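Local coordinates for structural protein ORF273 (Acidianus two-tailed virus, PDB 4ART), which is a thermo- and acid-stable structural protein of the virion of an archaeal virus, its precise role there not being established, at residues Asp23-Glu28 against Thr245-Cys250; Tyr60-Gly65 against Ser71-Glu76. All blocks are in the same frame, centred on the assembly; numbering follows the deposited sequence.

Interaction 1 of 2, residues Asp23-Glu28 against Thr245-Cys250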
loop_
_atom_site.group_PDB
_atom_site.type_symbol
_atom_site.label_atom_id
_atom_site.label_comp_id
_atom_site.label_asym_id
_atom_site.label_seq_id
_atom_site.Cartn_x
_atom_site.Cartn_y
_atom_site.Cartn_z
ATOM N N ASP A 23 -19.199 -6.483 -27.321
ATOM C CA ASP A 23 -20.085 -5.689 -26.474
ATOM C C ASP A 23 -19.362 -5.450 -25.162
ATOM O O ASP A 23 -19.787 -4.587 -24.390
ATOM C CB ASP A 23 -21.432 -6.382 -26.224
ATOM C CG ASP A 23 -22.056 -7.024 -27.442
ATOM O OD1 ASP A 23 -22.269 -6.309 -28.453
ATOM O OD2 ASP A 23 -22.332 -8.238 -27.390
ATOM N N ALA A 24 -18.243 -6.210 -24.920
ATOM C CA ALA A 24 -17.377 -6.037 -23.760
ATOM C C ALA A 24 -16.832 -4.609 -23.816
ATOM O O ALA A 24 -17.031 -3.879 -22.850
ATOM C CB ALA A 24 -16.238 -7.045 -23.776
ATOM N N THR A 25 -16.269 -4.169 -24.986
ATOM C CA THR A 25 -15.741 -2.802 -25.094
ATOM C C THR A 25 -16.807 -1.736 -24.876
ATOM O O THR A 25 -16.527 -0.743 -24.215
ATOM C CB THR A 25 -14.852 -2.602 -26.352
ATOM O OG1 THR A 25 -15.605 -2.945 -27.495
ATOM C CG2 THR A 25 -13.566 -3.406 -26.299
ATOM N N ASN A 26 -18.040 -1.972 -25.369
ATOM C CA ASN A 26 -19.180 -1.067 -25.158
ATOM C C ASN A 26 -19.529 -0.964 -23.686
ATOM O O ASN A 26 -19.691 0.143 -23.184
ATOM C CB ASN A 26 -20.414 -1.502 -25.968
ATOM C CG ASN A 26 -20.150 -1.550 -27.432
ATOM O OD1 ASN A 26 -20.166 -2.621 -28.036
ATOM N ND2 ASN A 26 -19.770 -0.414 -28.010
ATOM N N ASP A 27 -19.579 -2.109 -22.982
ATOM C CA ASP A 27 -19.838 -2.166 -21.528
ATOM C C ASP A 27 -18.758 -1.451 -20.749
ATOM O O ASP A 27 -19.066 -0.752 -19.776
ATOM C CB ASP A 27 -19.919 -3.617 -21.033
ATOM C CG ASP A 27 -21.244 -4.340 -21.242
ATOM O OD1 ASP A 27 -22.189 -3.720 -21.806
ATOM O OD2 ASP A 27 -21.344 -5.523 -20.835
ATOM N N GLU A 28 -17.481 -1.611 -21.167
ATOM C CA GLU A 28 -16.361 -0.978 -20.471
ATOM C C GLU A 28 -16.385 0.525 -20.639
ATOM O O GLU A 28 -16.121 1.228 -19.680
ATOM C CB GLU A 28 -15.023 -1.580 -20.895
ATOM C CG GLU A 28 -14.901 -3.037 -20.478
ATOM C CD GLU A 28 -13.735 -3.766 -21.105
ATOM O OE1 GLU A 28 -13.678 -3.887 -22.349
ATOM O OE2 GLU A 28 -12.849 -4.192 -20.341
ATOM N N THR A 245 -4.782 -6.804 -20.941
ATOM C CA THR A 245 -4.678 -5.359 -21.016
ATOM C C THR A 245 -5.980 -4.762 -20.404
ATOM O O THR A 245 -7.081 -5.152 -20.847
ATOM C CB THR A 245 -4.509 -4.907 -22.515
ATOM O OG1 THR A 245 -3.442 -5.626 -23.113
ATOM C CG2 THR A 245 -4.179 -3.451 -22.627
ATOM N N PRO A 246 -5.891 -3.826 -19.425
ATOM C CA PRO A 246 -7.119 -3.178 -18.938
ATOM C C PRO A 246 -7.705 -2.210 -19.979
ATOM O O PRO A 246 -6.970 -1.666 -20.787
ATOM C CB PRO A 246 -6.642 -2.366 -17.719
ATOM C CG PRO A 246 -5.267 -2.031 -18.015
ATOM C CD PRO A 246 -4.694 -3.210 -18.816
ATOM N N TYR A 247 -9.006 -1.984 -19.944
ATOM C CA TYR A 247 -9.622 -0.997 -20.807
ATOM C C TYR A 247 -9.400 0.296 -20.053
ATOM O O TYR A 247 -9.818 0.435 -18.904
ATOM C CB TYR A 247 -11.096 -1.302 -20.959
ATOM C CG TYR A 247 -11.774 -0.519 -22.045
ATOM C CD1 TYR A 247 -11.866 -1.023 -23.341
ATOM C CD2 TYR A 247 -12.396 0.699 -21.768
ATOM C CE1 TYR A 247 -12.583 -0.352 -24.323
ATOM C CE2 TYR A 247 -13.138 1.362 -22.732
ATOM C CZ TYR A 247 -13.220 0.837 -24.010
ATOM O OH TYR A 247 -13.895 1.515 -24.977
ATOM N N GLN A 248 -8.640 1.202 -20.655
ATOM C CA GLN A 248 -8.201 2.428 -19.994
ATOM C C GLN A 248 -8.843 3.688 -20.560
ATOM O O GLN A 248 -8.765 3.930 -21.771
ATOM C CB GLN A 248 -6.671 2.483 -20.065
ATOM C CG GLN A 248 -6.019 3.590 -19.249
ATOM C CD GLN A 248 -4.518 3.411 -19.263
ATOM O OE1 GLN A 248 -3.806 4.209 -19.864
ATOM N NE2 GLN A 248 -3.999 2.339 -18.619
ATOM N N VAL A 249 -9.526 4.475 -19.689
ATOM C CA VAL A 249 -10.202 5.731 -20.111
ATOM C C VAL A 249 -9.686 6.892 -19.266
ATOM O O VAL A 249 -9.622 6.767 -18.040
ATOM C CB VAL A 249 -11.763 5.657 -20.153
ATOM C CG1 VAL A 249 -12.382 6.932 -20.707
ATOM C CG2 VAL A 249 -12.240 4.455 -20.942
ATOM N N CYS A 250 -9.299 8.009 -19.932
ATOM C CA CYS A 250 -8.708 9.176 -19.288
ATOM C C CYS A 250 -9.470 10.466 -19.507
ATOM O O CYS A 250 -10.222 10.600 -20.465
ATOM C CB CYS A 250 -7.224 9.319 -19.613
ATOM S SG CYS A 250 -6.247 7.842 -19.271
#
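Y247 lays one face of its ring under the first turns of helix 23-44, where E28 covers it. E28 CB sits 3.7 Å from the centroid of the Y247 ring, 20° off the normal, a CH-pi contact displaced toward the rim. The extended E28 chain carries its carboxylate on past the ring to the tyrosine's CB: OE2 lies 3.4 Å from Y247 CB and OE1 3.5 Å from Y247 CD1, its plane inclined 31° to the ring. T25, one turn earlier, meets the far half of the ring, its methyl CG2 3.8 Å from Y247 CE1. Y247 reaches the helix because its CG stands anti to the backbone N (chi1 -168°), which sends the ring off the strand. Y247 OH is hydrogen-bonded to E29 OE1, and T25 OG1 to I22 O. Backbone hydrogen bonds tie Y247 to I159 of strand 154-161, and the side chains of Y247 and E28 both touch I159; further along, C250 forms a disulfide with C263. The arrangement is helix-on-sheet packing at the surface of a mixed sheet: the N-terminal helix rests on strand 247-253, Y247 meeting its first turn and a half and V249 packing on E29 and A32 further along.

Interaction 2 of 2, residues Tyr60-Gly65 against Ser71-Glu76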
loop_
_atom_site.group_PDB
_atom_site.type_symbol
_atom_site.label_atom_id
_atom_site.label_comp_id
_atom_site.label_asym_id
_atom_site.label_seq_id
_atom_site.Cartn_x
_atom_site.Cartn_y
_atom_site.Cartn_z
ATOM N N TYR A 60 -19.453 0.106 -5.577
ATOM C CA TYR A 60 -19.964 -1.013 -6.347
ATOM C C TYR A 60 -20.784 -0.453 -7.511
ATOM O O TYR A 60 -21.501 0.534 -7.352
ATOM C CB TYR A 60 -20.867 -1.921 -5.517
ATOM C CG TYR A 60 -20.218 -2.588 -4.318
ATOM C CD1 TYR A 60 -19.036 -3.308 -4.448
ATOM C CD2 TYR A 60 -20.859 -2.615 -3.084
ATOM C CE1 TYR A 60 -18.470 -3.974 -3.355
ATOM C CE2 TYR A 60 -20.313 -3.288 -1.996
ATOM C CZ TYR A 60 -19.106 -3.949 -2.128
ATOM O OH TYR A 60 -18.567 -4.592 -1.036
ATOM N N ILE A 61 -20.684 -1.085 -8.669
ATOM C CA ILE A 61 -21.511 -0.761 -9.814
ATOM C C ILE A 61 -22.405 -1.970 -9.973
ATOM O O ILE A 61 -21.922 -3.112 -10.012
ATOM C CB ILE A 61 -20.776 -0.356 -11.132
ATOM C CG1 ILE A 61 -19.800 0.811 -10.881
ATOM C CG2 ILE A 61 -21.788 0.020 -12.237
ATOM C CD1 ILE A 61 -18.915 1.208 -12.077
ATOM N N LEU A 62 -23.714 -1.713 -9.987
ATOM C CA LEU A 62 -24.723 -2.740 -10.115
ATOM C C LEU A 62 -24.939 -3.067 -11.573
ATOM O O LEU A 62 -24.464 -2.342 -12.464
ATOM C CB LEU A 62 -26.034 -2.347 -9.390
ATOM C CG LEU A 62 -25.994 -2.282 -7.851
ATOM C CD1 LEU A 62 -27.385 -2.298 -7.262
ATOM C CD2 LEU A 62 -24.977 -3.219 -7.207
ATOM N N ARG A 63 -25.597 -4.195 -11.826
ATOM C CA ARG A 63 -25.822 -4.708 -13.170
ATOM C C ARG A 63 -26.691 -3.710 -13.997
ATOM O O ARG A 63 -26.552 -3.649 -15.205
ATOM C CB ARG A 63 -26.415 -6.141 -13.040
ATOM C CG ARG A 63 -26.379 -7.015 -14.282
ATOM C CD ARG A 63 -25.016 -7.517 -14.718
ATOM N NE ARG A 63 -25.067 -8.120 -16.056
ATOM C CZ ARG A 63 -25.039 -7.441 -17.202
ATOM N NH1 ARG A 63 -24.957 -6.112 -17.195
ATOM N NH2 ARG A 63 -25.102 -8.082 -18.364
ATOM N N ASP A 64 -27.475 -2.848 -13.308
ATOM C CA ASP A 64 -28.326 -1.805 -13.890
ATOM C C ASP A 64 -27.561 -0.478 -14.092
ATOM O O ASP A 64 -28.164 0.513 -14.493
ATOM C CB ASP A 64 -29.590 -1.584 -13.039
ATOM C CG ASP A 64 -29.358 -1.111 -11.598
ATOM O OD1 ASP A 64 -28.202 -0.750 -11.258
ATOM O OD2 ASP A 64 -30.325 -1.072 -10.834
ATOM N N GLY A 65 -26.270 -0.478 -13.789
ATOM C CA GLY A 65 -25.404 0.690 -13.946
ATOM C C GLY A 65 -25.379 1.674 -12.790
ATOM O O GLY A 65 -24.667 2.675 -12.860
ATOM N N SER A 71 -19.094 0.769 1.385
ATOM C CA SER A 71 -19.312 0.706 2.837
ATOM C C SER A 71 -20.802 0.766 3.173
ATOM O O SER A 71 -21.287 -0.065 3.944
ATOM C CB SER A 71 -18.565 1.837 3.549
ATOM O OG SER A 71 -18.913 3.089 2.970
ATOM N N ASP A 72 -21.517 1.750 2.584
ATOM C CA ASP A 72 -22.958 1.949 2.774
ATOM C C ASP A 72 -23.722 0.738 2.222
ATOM O O ASP A 72 -24.583 0.200 2.915
ATOM C CB ASP A 72 -23.446 3.231 2.041
ATOM C CG ASP A 72 -22.893 4.571 2.514
ATOM O OD1 ASP A 72 -22.501 4.672 3.701
ATOM O OD2 ASP A 72 -22.914 5.539 1.712
ATOM N N TYR A 73 -23.363 0.292 0.992
ATOM C CA TYR A 73 -24.004 -0.818 0.297
ATOM C C TYR A 73 -23.934 -2.105 1.108
ATOM O O TYR A 73 -24.942 -2.820 1.214
ATOM C CB TYR A 73 -23.440 -0.991 -1.127
ATOM C CG TYR A 73 -24.310 -1.847 -2.011
ATOM C CD1 TYR A 73 -24.198 -3.237 -2.002
ATOM C CD2 TYR A 73 -25.261 -1.277 -2.845
ATOM C CE1 TYR A 73 -25.008 -4.031 -2.803
ATOM C CE2 TYR A 73 -26.065 -2.063 -3.666
ATOM C CZ TYR A 73 -25.938 -3.443 -3.632
ATOM O OH TYR A 73 -26.764 -4.231 -4.387
ATOM N N ASP A 74 -22.770 -2.367 1.736
ATOM C CA ASP A 74 -22.555 -3.522 2.611
ATOM C C ASP A 74 -23.517 -3.531 3.789
ATOM O O ASP A 74 -23.939 -4.614 4.194
ATOM C CB ASP A 74 -21.095 -3.597 3.097
ATOM C CG ASP A 74 -20.083 -3.992 2.011
ATOM O OD1 ASP A 74 -20.488 -4.630 1.017
ATOM O OD2 ASP A 74 -18.890 -3.672 2.168
ATOM N N ILE A 75 -23.861 -2.329 4.347
ATOM C CA ILE A 75 -24.807 -2.171 5.465
ATOM C C ILE A 75 -26.222 -2.495 4.970
ATOM O O ILE A 75 -26.948 -3.223 5.645
ATOM C CB ILE A 75 -24.715 -0.766 6.139
ATOM C CG1 ILE A 75 -23.277 -0.409 6.631
ATOM C CG2 ILE A 75 -25.783 -0.549 7.221
ATOM C CD1 ILE A 75 -22.678 -0.957 7.979
ATOM N N GLU A 76 -26.590 -1.993 3.779
ATOM C CA GLU A 76 -27.889 -2.261 3.142
ATOM C C GLU A 76 -28.074 -3.758 2.834
ATOM O O GLU A 76 -29.183 -4.267 2.969
ATOM C CB GLU A 76 -28.086 -1.397 1.882
ATOM C CG GLU A 76 -28.135 0.102 2.152
ATOM C CD GLU A 76 -29.299 0.575 3.003
ATOM O OE1 GLU A 76 -30.365 0.881 2.421
ATOM O OE2 GLU A 76 -29.149 0.632 4.246
#
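Y60 reaches from strand 58-62 to helix 70-78 and ends in a hydrogen bond, its OH donating to D74 OD1 at 2.8 Å. The carboxylate oxygen receives it on the syn lone pair, the side of OD2, and lies at the edge of the Y60 ring near its plane, while the carboxylate itself is turned 60° from that ring. Beside this bond, Y60 CD2 packs 3.6 Å from Y73 CD1, and Y73 CB also comes up to the Y60 edge. The two tyrosine rings are steeply inclined, planes at 79° with centroids 5.5 Å apart, but meet obliquely. L62, two residues along the strand from Y60, approaches Y73 from the opposite direction: its CD2 is 3.7 Å from Y73 CZ, and both methyls come to the phenol end from the same side, CD1 and CD2 each 3.5 Å from Y73 OH.

With CG anti to the backbone N (chi1 -164°), the Y73 side chain is thrown from the helix toward the strand. Its buried hydroxyl is anchored by a hydrogen bond to the carbonyl oxygen of S83, and the side chain also touches I87 of strand 87-96. Y60 is placed by backbone pairing with Y68 of strand 67-69 and by packing on I87. L62 rests on Y68 and begins the type I turn L62-G65, closed by G65 N to L62 O at 2.9 Å. The whole is a beta-hairpin at the margin of the mixed sheet whose second strand runs straight into a helix, which packs back on the first strand through Y73 and D74.

Overall arrangement
Interactions 1 and 2 lie 21 Å apart between centres, with nearest atoms about 5 Å apart and not touching. Both reach the same seven-stranded mixed sheet at different places: strand 58-62 of interaction 2 is next to the outermost strand 67-69, whereas strand 247-253 of interaction 1 is next to the other outermost strand, 258-261. Helix 23-44 is followed in the chain by strand 58-62. Interaction 2 is local and lies within the long run of chain whose ends interaction 1 brings together, the N-terminal helix meeting a strand near the C-terminus. At strand 58-62 the two helices pack on opposite faces: I61 turns to helix 23-44, Y60 and L62 to helix 70-78.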